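PDB 7B04: nitrite oxidoreductase subunit A from Kuenenia stuttgartiensis, which belongs to the molybdopterin oxidoreductase family, resembles NarG, and holds a molybdenum atom, two MD1 groups and an iron/sulfur cluster. Local coordinates for residues B[1018-1023]-B[1054-1059]; B[975-980]-B[1001-1006]. All coordinates share one frame; numbering follows the deposited sequence.

Contact 1 (B[1018-1023]-B[1054-1059]); sequences MKHSAW and GSQQSI. With MD1 (phosphoric acid 4-(2-amino-4-oxo-3,4,5,6,-tetrahydro-pteridin-6-yl)-2-hydroxy-3,4-dimercapto-but-3-en-yl ester guanylate ester), chain C.
The backbones run closest where Met1018 and Gln1056 face each other, CA to CA 6.9 Å, and Ser1055-Ser1058 is folded into a type I beta turn by the bond from Ser1058 N to Ser1055 O (3.0 Å). Met1018 and Ile1059 meet tip to tip, Met1018 CE 3.8 Å from Ile1059 CD1. Gln1056 reaches across from the turn toward the backbone of Ser1021, and its aliphatic CB lies beside Met1018 CE. The contact also lines the MD1 pocket. His1020 has chi1 near 170°, which swings its ring away from the backbone N and against the pterin: MD1 C16 lies 3.3 Å above the ring plane, over its centre, while Ser1021 OG sits toward the rim of the opposite face. The imidazole is thus held between the two. At the ring edge, His1020 NE2 donates in plane to MD1 O11 (2.6 Å). Gln1057 approaches the same pterin with its amide, Gln1057 NE2 donating to MD1 N18 (2.9 Å). Outside the loops, Met1018 packs on Leu1001 and Leu1003 of strand 1001-1007 and on Cys913 of strand 911-914, while Ser1055, Gln1057 and Ser1058 lean on helix 663-670.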
loop_
_atom_site.group_PDB
_atom_site.type_symbol
_atom_site.label_atom_id
_atom_site.label_comp_id
_atom_site.label_asym_id
_atom_site.label_seq_id
_atom_site.Cartn_x
_atom_site.Cartn_y
_atom_site.Cartn_z
ATOM N N MET B 1018 -5.846 -9.368 -10.436
ATOM C CA MET B 1018 -5.126 -8.149 -10.764
ATOM C C MET B 1018 -5.553 -7.082 -9.773
ATOM O O MET B 1018 -6.748 -6.906 -9.532
ATOM C CB MET B 1018 -5.422 -7.681 -12.196
ATOM C CG MET B 1018 -5.042 -8.668 -13.284
ATOM S SD MET B 1018 -5.262 -7.983 -14.939
ATOM C CE MET B 1018 -7.048 -7.951 -15.065
ATOM N N LYS B 1019 -4.590 -6.370 -9.199
ATOM C CA LYS B 1019 -4.953 -5.311 -8.272
ATOM C C LYS B 1019 -5.584 -4.170 -9.062
ATOM O O LYS B 1019 -5.280 -3.954 -10.238
ATOM C CB LYS B 1019 -3.739 -4.849 -7.468
ATOM C CG LYS B 1019 -3.307 -5.861 -6.409
ATOM C CD LYS B 1019 -4.421 -6.098 -5.396
ATOM C CE LYS B 1019 -3.972 -7.012 -4.268
ATOM N NZ LYS B 1019 -5.078 -7.354 -3.329
ATOM N N HIS B 1020 -6.475 -3.438 -8.410
ATOM C CA HIS B 1020 -7.298 -2.454 -9.099
ATOM C C HIS B 1020 -6.542 -1.143 -9.252
ATOM O O HIS B 1020 -5.757 -0.770 -8.377
ATOM C CB HIS B 1020 -8.602 -2.214 -8.332
ATOM C CG HIS B 1020 -9.389 -1.050 -8.850
ATOM N ND1 HIS B 1020 -9.780 -0.957 -10.168
ATOM C CD2 HIS B 1020 -9.862 0.061 -8.239
ATOM C CE1 HIS B 1020 -10.447 0.168 -10.350
ATOM N NE2 HIS B 1020 -10.518 0.802 -9.194
ATOM N N SER B 1021 -6.740 -0.473 -10.398
ATOM C CA SER B 1021 -6.156 0.854 -10.610
ATOM C C SER B 1021 -4.652 1.056 -10.667
ATOM O O SER B 1021 -3.997 1.461 -9.700
ATOM C CB SER B 1021 -6.707 1.850 -9.637
ATOM O OG SER B 1021 -7.805 2.531 -10.193
ATOM N N ALA B 1022 -4.109 0.664 -11.795
ATOM C CA ALA B 1022 -2.917 1.266 -12.347
ATOM C C ALA B 1022 -3.299 2.323 -13.392
ATOM O O ALA B 1022 -4.447 2.396 -13.836
ATOM C CB ALA B 1022 -2.066 0.157 -12.931
ATOM N N TRP B 1023 -2.340 3.174 -13.773
ATOM C CA TRP B 1023 -2.633 4.181 -14.790
ATOM C C TRP B 1023 -2.750 3.491 -16.146
ATOM O O TRP B 1023 -1.808 2.841 -16.609
ATOM C CB TRP B 1023 -1.555 5.271 -14.814
ATOM C CG TRP B 1023 -1.636 6.213 -13.638
ATOM C CD1 TRP B 1023 -2.272 5.975 -12.457
ATOM C CD2 TRP B 1023 -1.079 7.534 -13.532
ATOM N NE1 TRP B 1023 -2.144 7.054 -11.622
ATOM C CE2 TRP B 1023 -1.416 8.025 -12.256
ATOM C CE3 TRP B 1023 -0.324 8.344 -14.385
ATOM C CZ2 TRP B 1023 -1.031 9.288 -11.814
ATOM C CZ3 TRP B 1023 0.060 9.599 -13.944
ATOM C CH2 TRP B 1023 -0.297 10.059 -12.670
ATOM N N GLY B 1054 -3.189 -1.966 -22.868
ATOM C CA GLY B 1054 -4.416 -2.308 -22.174
ATOM C C GLY B 1054 -4.391 -1.913 -20.708
ATOM O O GLY B 1054 -3.458 -1.294 -20.198
ATOM N N SER B 1055 -5.464 -2.291 -20.023
ATOM C CA SER B 1055 -5.613 -2.017 -18.603
ATOM C C SER B 1055 -6.383 -3.158 -17.959
ATOM O O SER B 1055 -6.947 -4.019 -18.637
ATOM C CB SER B 1055 -6.322 -0.681 -18.360
ATOM O OG SER B 1055 -6.587 -0.498 -16.982
ATOM N N GLN B 1056 -6.424 -3.135 -16.627
ATOM C CA GLN B 1056 -7.263 -4.067 -15.887
ATOM C C GLN B 1056 -8.741 -3.841 -16.168
ATOM O O GLN B 1056 -9.564 -4.685 -15.795
ATOM C CB GLN B 1056 -6.989 -3.947 -14.385
ATOM C CG GLN B 1056 -7.814 -2.878 -13.691
ATOM C CD GLN B 1056 -7.240 -1.488 -13.868
ATOM O OE1 GLN B 1056 -6.325 -1.275 -14.664
ATOM N NE2 GLN B 1056 -7.784 -0.527 -13.134
ATOM N N GLN B 1057 -9.092 -2.730 -16.815
ATOM C CA GLN B 1057 -10.463 -2.447 -17.206
ATOM C C GLN B 1057 -10.762 -2.877 -18.639
ATOM O O GLN B 1057 -11.796 -2.484 -19.188
ATOM C CB GLN B 1057 -10.748 -0.948 -17.065
ATOM C CG GLN B 1057 -10.717 -0.332 -15.659
ATOM C CD GLN B 1057 -11.694 -0.936 -14.661
ATOM O OE1 GLN B 1057 -11.891 -2.148 -14.597
ATOM N NE2 GLN B 1057 -12.328 -0.072 -13.881
ATOM N N SER B 1058 -9.882 -3.666 -19.258
ATOM C CA SER B 1058 -10.171 -4.240 -20.567
ATOM C C SER B 1058 -11.047 -5.482 -20.495
ATOM O O SER B 1058 -11.607 -5.888 -21.519
ATOM C CB SER B 1058 -8.865 -4.580 -21.293
ATOM O OG SER B 1058 -8.106 -3.415 -21.559
ATOM N N ILE B 1059 -11.181 -6.090 -19.318
ATOM C CA ILE B 1059 -11.940 -7.327 -19.163
ATOM C C ILE B 1059 -13.064 -7.136 -18.154
ATOM O O ILE B 1059 -13.417 -8.066 -17.418
ATOM C CB ILE B 1059 -11.008 -8.483 -18.752
ATOM C CG1 ILE B 1059 -10.080 -8.053 -17.610
ATOM C CG2 ILE B 1059 -10.182 -8.945 -19.942
ATOM C CD1 ILE B 1059 -10.595 -8.371 -16.221
HETATM P PB MD1 C . -11.626 7.174 -7.523
HETATM O O3B MD1 C . -10.077 6.855 -7.070
HETATM O O1B MD1 C . -11.615 7.565 -8.980
HETATM O O2B MD1 C . -12.151 8.328 -6.703
HETATM O O3A MD1 C . -12.632 5.880 -7.310
HETATM C C10 MD1 C . -12.322 4.838 -6.431
HETATM C C11 MD1 C . -12.796 3.489 -7.048
HETATM O O11 MD1 C . -11.553 2.782 -7.780
HETATM C C12 MD1 C . -13.363 2.710 -6.126
HETATM S S12 MD1 C . -13.338 3.246 -4.391
HETATM C C13 MD1 C . -14.077 1.351 -6.389
HETATM S S13 MD1 C . -14.727 0.564 -4.884
HETATM C C14 MD1 C . -14.278 0.630 -7.637
HETATM N N15 MD1 C . -13.307 -0.640 -7.544
HETATM C C16 MD1 C . -13.047 -1.316 -8.755
HETATM C C15 MD1 C . -12.387 -2.647 -8.705
HETATM O O14 MD1 C . -12.102 -3.122 -7.657
HETATM N N17 MD1 C . -12.089 -3.380 -9.964
HETATM C C17 MD1 C . -12.455 -2.756 -11.328
HETATM N N16 MD1 C . -12.168 -3.474 -12.555
HETATM N N18 MD1 C . -13.128 -1.407 -11.392
HETATM C C20 MD1 C . -13.429 -0.681 -10.186
HETATM N N8 MD1 C . -14.048 0.573 -10.303
HETATM C C7 MD1 C . -14.273 1.380 -8.942
HETATM P PA MD1 C . -8.896 8.007 -7.007
HETATM O O1A MD1 C . -7.849 7.630 -5.988
HETATM O O2A MD1 C . -8.269 8.086 -8.368
HETATM O "O5'" MD1 C . -9.461 9.519 -6.687
HETATM C "C5'" MD1 C . -8.491 10.486 -6.392
HETATM C "C4'" MD1 C . -8.158 11.344 -7.661
HETATM O "O4'" MD1 C . -8.244 12.855 -7.303
HETATM C "C1'" MD1 C . -6.765 13.327 -7.153
HETATM N N9 MD1 C . -6.571 14.091 -5.890
HETATM C C4 MD1 C . -7.162 15.267 -5.760
HETATM N N3 MD1 C . -8.045 16.027 -6.681
HETATM C C2 MD1 C . -8.567 17.323 -6.269
HETATM N N2 MD1 C . -9.426 18.056 -7.170
HETATM N N1 MD1 C . -8.238 17.877 -4.981
HETATM C C6 MD1 C . -7.388 17.140 -4.100
HETATM O O6 MD1 C . -7.115 17.590 -3.040
HETATM C C5 MD1 C . -6.840 15.774 -4.537
HETATM N N7 MD1 C . -6.048 14.894 -3.935
HETATM C C8 MD1 C . -5.873 13.844 -4.766
HETATM C "C2'" MD1 C . -6.058 12.268 -7.165
HETATM O "O2'" MD1 C . -4.784 12.521 -7.828
HETATM C "C3'" MD1 C . -6.946 11.163 -8.023
HETATM O "O3'" MD1 C . -6.788 11.425 -9.448
#

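Contact 2 (B[975-980]-B[1001-1006]); sequences VYVDAN and LMLRAK
The mixed six-stranded sheet near the C terminus, which probably corresponds to the barrel-like dinucleotide-binding domain of molybdopterin oxidoreductases, contains this antiparallel ladder between strands 975-978 and 1001-1006. The strand axes approach to 4.8 Å and are well twisted, with 132° between their directions. Val975 and Leu1003 form a hydrogen-bonded pair: Val975 N donates a hydrogen bond to Leu1003 O (2.7 Å), and Leu1003 N one to Val975 O (3.1 Å), the latter more bent. Next along, Tyr976 and Met1002 are a non-hydrogen-bonded pair; beyond it a single bond runs from Val977 N to Leu1001 O (3.0 Å). On the face carrying Tyr976 and Met1002, the two side chains cross. Met1002 CG stands anti to its own backbone N (chi1 -171°) and over one face of the Tyr976 ring, toward its rim, 4.2 Å from the centroid in a CH-pi contact. Met1002 SD lies obliquely to the Tyr976 ring, 4.0 Å from the same centroid, a Met-aromatic contact. The ring also takes a cation-pi contact from Arg1000, whose guanidinium forms a salt bridge to Asp978. The other face is aliphatic: Val977 and Leu1001 lie side by side and point the same way, and Val977 CG2 touches both Leu1001 CD2 and Leu1003 CD2. Ile957 of strand 956-959 packs against Val977 and Leu1003, and strand 1102-1109 flanks the far edge of 974-978 through backbone bonds to Tyr976 and Asp978. Arg1004 forms salt bridges with Glu954 and Asp946. At the Val975 end, CG2 of this valine touches Leu1003 CD2, and both its methyls reach the methyl of the alanine: Val975 CG1 lies 3.9 Å and Val975 CG2 4.0 Å from Ala1005 CB.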
loop_
_atom_site.group_PDB
_atom_site.type_symbol
_atom_site.label_atom_id
_atom_site.label_comp_id
_atom_site.label_asym_id
_atom_site.label_seq_id
_atom_site.Cartn_x
_atom_site.Cartn_y
_atom_site.Cartn_z
ATOM N N VAL B 975 1.361 -12.106 -20.710
ATOM C CA VAL B 975 0.159 -12.852 -21.066
ATOM C C VAL B 975 -0.932 -11.880 -21.517
ATOM O O VAL B 975 -1.060 -10.770 -20.983
ATOM C CB VAL B 975 -0.321 -13.732 -19.889
ATOM C CG1 VAL B 975 0.710 -14.826 -19.574
ATOM C CG2 VAL B 975 -0.558 -12.885 -18.649
ATOM N N TYR B 976 -1.777 -12.332 -22.408
ATOM C CA TYR B 976 -2.903 -11.476 -22.806
ATOM C C TYR B 976 -4.078 -11.858 -21.916
ATOM O O TYR B 976 -4.169 -13.009 -21.566
ATOM C CB TYR B 976 -3.203 -11.721 -24.277
ATOM C CG TYR B 976 -2.274 -11.054 -25.254
ATOM C CD1 TYR B 976 -2.300 -9.692 -25.447
ATOM C CD2 TYR B 976 -1.411 -11.795 -26.028
ATOM C CE1 TYR B 976 -1.468 -9.084 -26.363
ATOM C CE2 TYR B 976 -0.579 -11.204 -26.955
ATOM C CZ TYR B 976 -0.609 -9.842 -27.124
ATOM O OH TYR B 976 0.207 -9.252 -28.034
ATOM N N VAL B 977 -4.862 -10.886 -21.461
ATOM C CA VAL B 977 -6.086 -11.200 -20.675
ATOM C C VAL B 977 -7.242 -10.804 -21.571
ATOM O O VAL B 977 -7.510 -9.624 -21.677
ATOM C CB VAL B 977 -6.148 -10.416 -19.361
ATOM C CG1 VAL B 977 -6.275 -11.334 -18.162
ATOM C CG2 VAL B 977 -4.961 -9.490 -19.222
ATOM N N ASP B 978 -7.954 -11.785 -22.097
ATOM C CA ASP B 978 -9.018 -11.496 -23.076
ATOM C C ASP B 978 -10.352 -11.934 -22.489
ATOM O O ASP B 978 -10.390 -12.931 -21.796
ATOM C CB ASP B 978 -8.685 -12.139 -24.419
ATOM C CG ASP B 978 -7.570 -11.438 -25.164
ATOM O OD1 ASP B 978 -6.598 -12.099 -25.510
ATOM O OD2 ASP B 978 -7.688 -10.249 -25.397
ATOM N N ALA B 979 -11.388 -11.146 -22.724
ATOM C CA ALA B 979 -12.723 -11.454 -22.234
ATOM C C ALA B 979 -13.632 -11.561 -23.455
ATOM O O ALA B 979 -13.159 -11.512 -24.597
ATOM C CB ALA B 979 -13.220 -10.403 -21.238
ATOM N N ASN B 980 -14.921 -11.679 -23.148
ATOM C CA ASN B 980 -15.915 -11.993 -24.192
ATOM C C ASN B 980 -15.630 -11.047 -25.333
ATOM O O ASN B 980 -15.654 -9.867 -25.116
ATOM C CB ASN B 980 -17.344 -11.863 -23.674
ATOM C CG ASN B 980 -18.393 -12.183 -24.707
ATOM O OD1 ASN B 980 -18.085 -12.711 -25.758
ATOM N ND2 ASN B 980 -19.635 -11.861 -24.424
ATOM N N LEU B 1001 -5.223 -6.020 -23.287
ATOM C CA LEU B 1001 -4.334 -5.997 -22.125
ATOM C C LEU B 1001 -3.296 -7.116 -22.230
ATOM O O LEU B 1001 -3.634 -8.283 -22.470
ATOM C CB LEU B 1001 -5.110 -6.053 -20.795
ATOM C CG LEU B 1001 -4.327 -6.346 -19.499
ATOM C CD1 LEU B 1001 -3.306 -5.231 -19.267
ATOM C CD2 LEU B 1001 -5.247 -6.450 -18.239
ATOM N N MET B 1002 -2.040 -6.748 -21.993
ATOM C CA MET B 1002 -0.877 -7.631 -22.005
ATOM C C MET B 1002 -0.036 -7.262 -20.794
ATOM O O MET B 1002 0.603 -6.203 -20.779
ATOM C CB MET B 1002 -0.048 -7.478 -23.274
ATOM C CG MET B 1002 1.020 -8.543 -23.392
ATOM S SD MET B 1002 1.906 -8.552 -24.962
ATOM C CE MET B 1002 2.815 -7.027 -24.787
ATOM N N LEU B 1003 -0.129 -8.074 -19.748
ATOM C CA LEU B 1003 0.653 -7.889 -18.538
ATOM C C LEU B 1003 1.409 -9.170 -18.205
ATOM O O LEU B 1003 1.174 -10.237 -18.784
ATOM C CB LEU B 1003 -0.251 -7.438 -17.391
ATOM C CG LEU B 1003 -1.044 -8.495 -16.629
ATOM C CD1 LEU B 1003 -1.773 -7.799 -15.497
ATOM C CD2 LEU B 1003 -2.019 -9.256 -17.521
ATOM N N ARG B 1004 2.315 -9.048 -17.238
ATOM C CA ARG B 1004 3.105 -10.173 -16.762
ATOM C C ARG B 1004 2.298 -11.073 -15.839
ATOM O O ARG B 1004 1.424 -10.617 -15.097
ATOM C CB ARG B 1004 4.344 -9.683 -16.014
ATOM C CG ARG B 1004 5.495 -9.249 -16.901
ATOM C CD ARG B 1004 6.721 -8.992 -16.048
ATOM N NE ARG B 1004 7.869 -8.473 -16.787
ATOM C CZ ARG B 1004 8.816 -9.225 -17.339
ATOM N NH1 ARG B 1004 8.753 -10.547 -17.258
ATOM N NH2 ARG B 1004 9.829 -8.652 -17.978
ATOM N N ALA B 1005 2.628 -12.361 -15.872
ATOM C CA ALA B 1005 2.002 -13.370 -15.035
ATOM C C ALA B 1005 2.892 -13.674 -13.838
ATOM O O ALA B 1005 4.121 -13.650 -13.932
ATOM C CB ALA B 1005 1.742 -14.653 -15.828
ATOM N N LYS B 1006 2.257 -13.960 -12.703
ATOM C CA LYS B 1006 2.964 -14.242 -11.460
ATOM C C LYS B 1006 2.411 -15.523 -10.860
ATOM O O LYS B 1006 1.202 -15.629 -10.627
ATOM C CB LYS B 1006 2.819 -13.085 -10.468
ATOM C CG LYS B 1006 3.357 -13.398 -9.080
ATOM C CD LYS B 1006 3.043 -12.295 -8.081
ATOM C CE LYS B 1006 3.440 -12.712 -6.671
ATOM N NZ LYS B 1006 3.100 -11.681 -5.652
#

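From the N terminus, the chain leaves the sheet after strand 974-978, passes through helix 994-999 and returns as strand 1001-1007, so contact 2 closes a 20-residue excursion. The chain then enters the same sheet again as strand 1015-1018, whose end opens contact 1; after helix 1027-1033 the loop at 1054-1059 comes back and closes it. The two closures therefore follow in series, neither enclosing the other. In space they touch, their centres about 10 Å apart: Ser1055 packs against Leu1001, and Ile1059 CG2 on Ala979 CB (3.6 Å). Contact 2 joins two strands of the sheet, and contact 1 ties the end of strand 1015-1018 to the MD1 pocket.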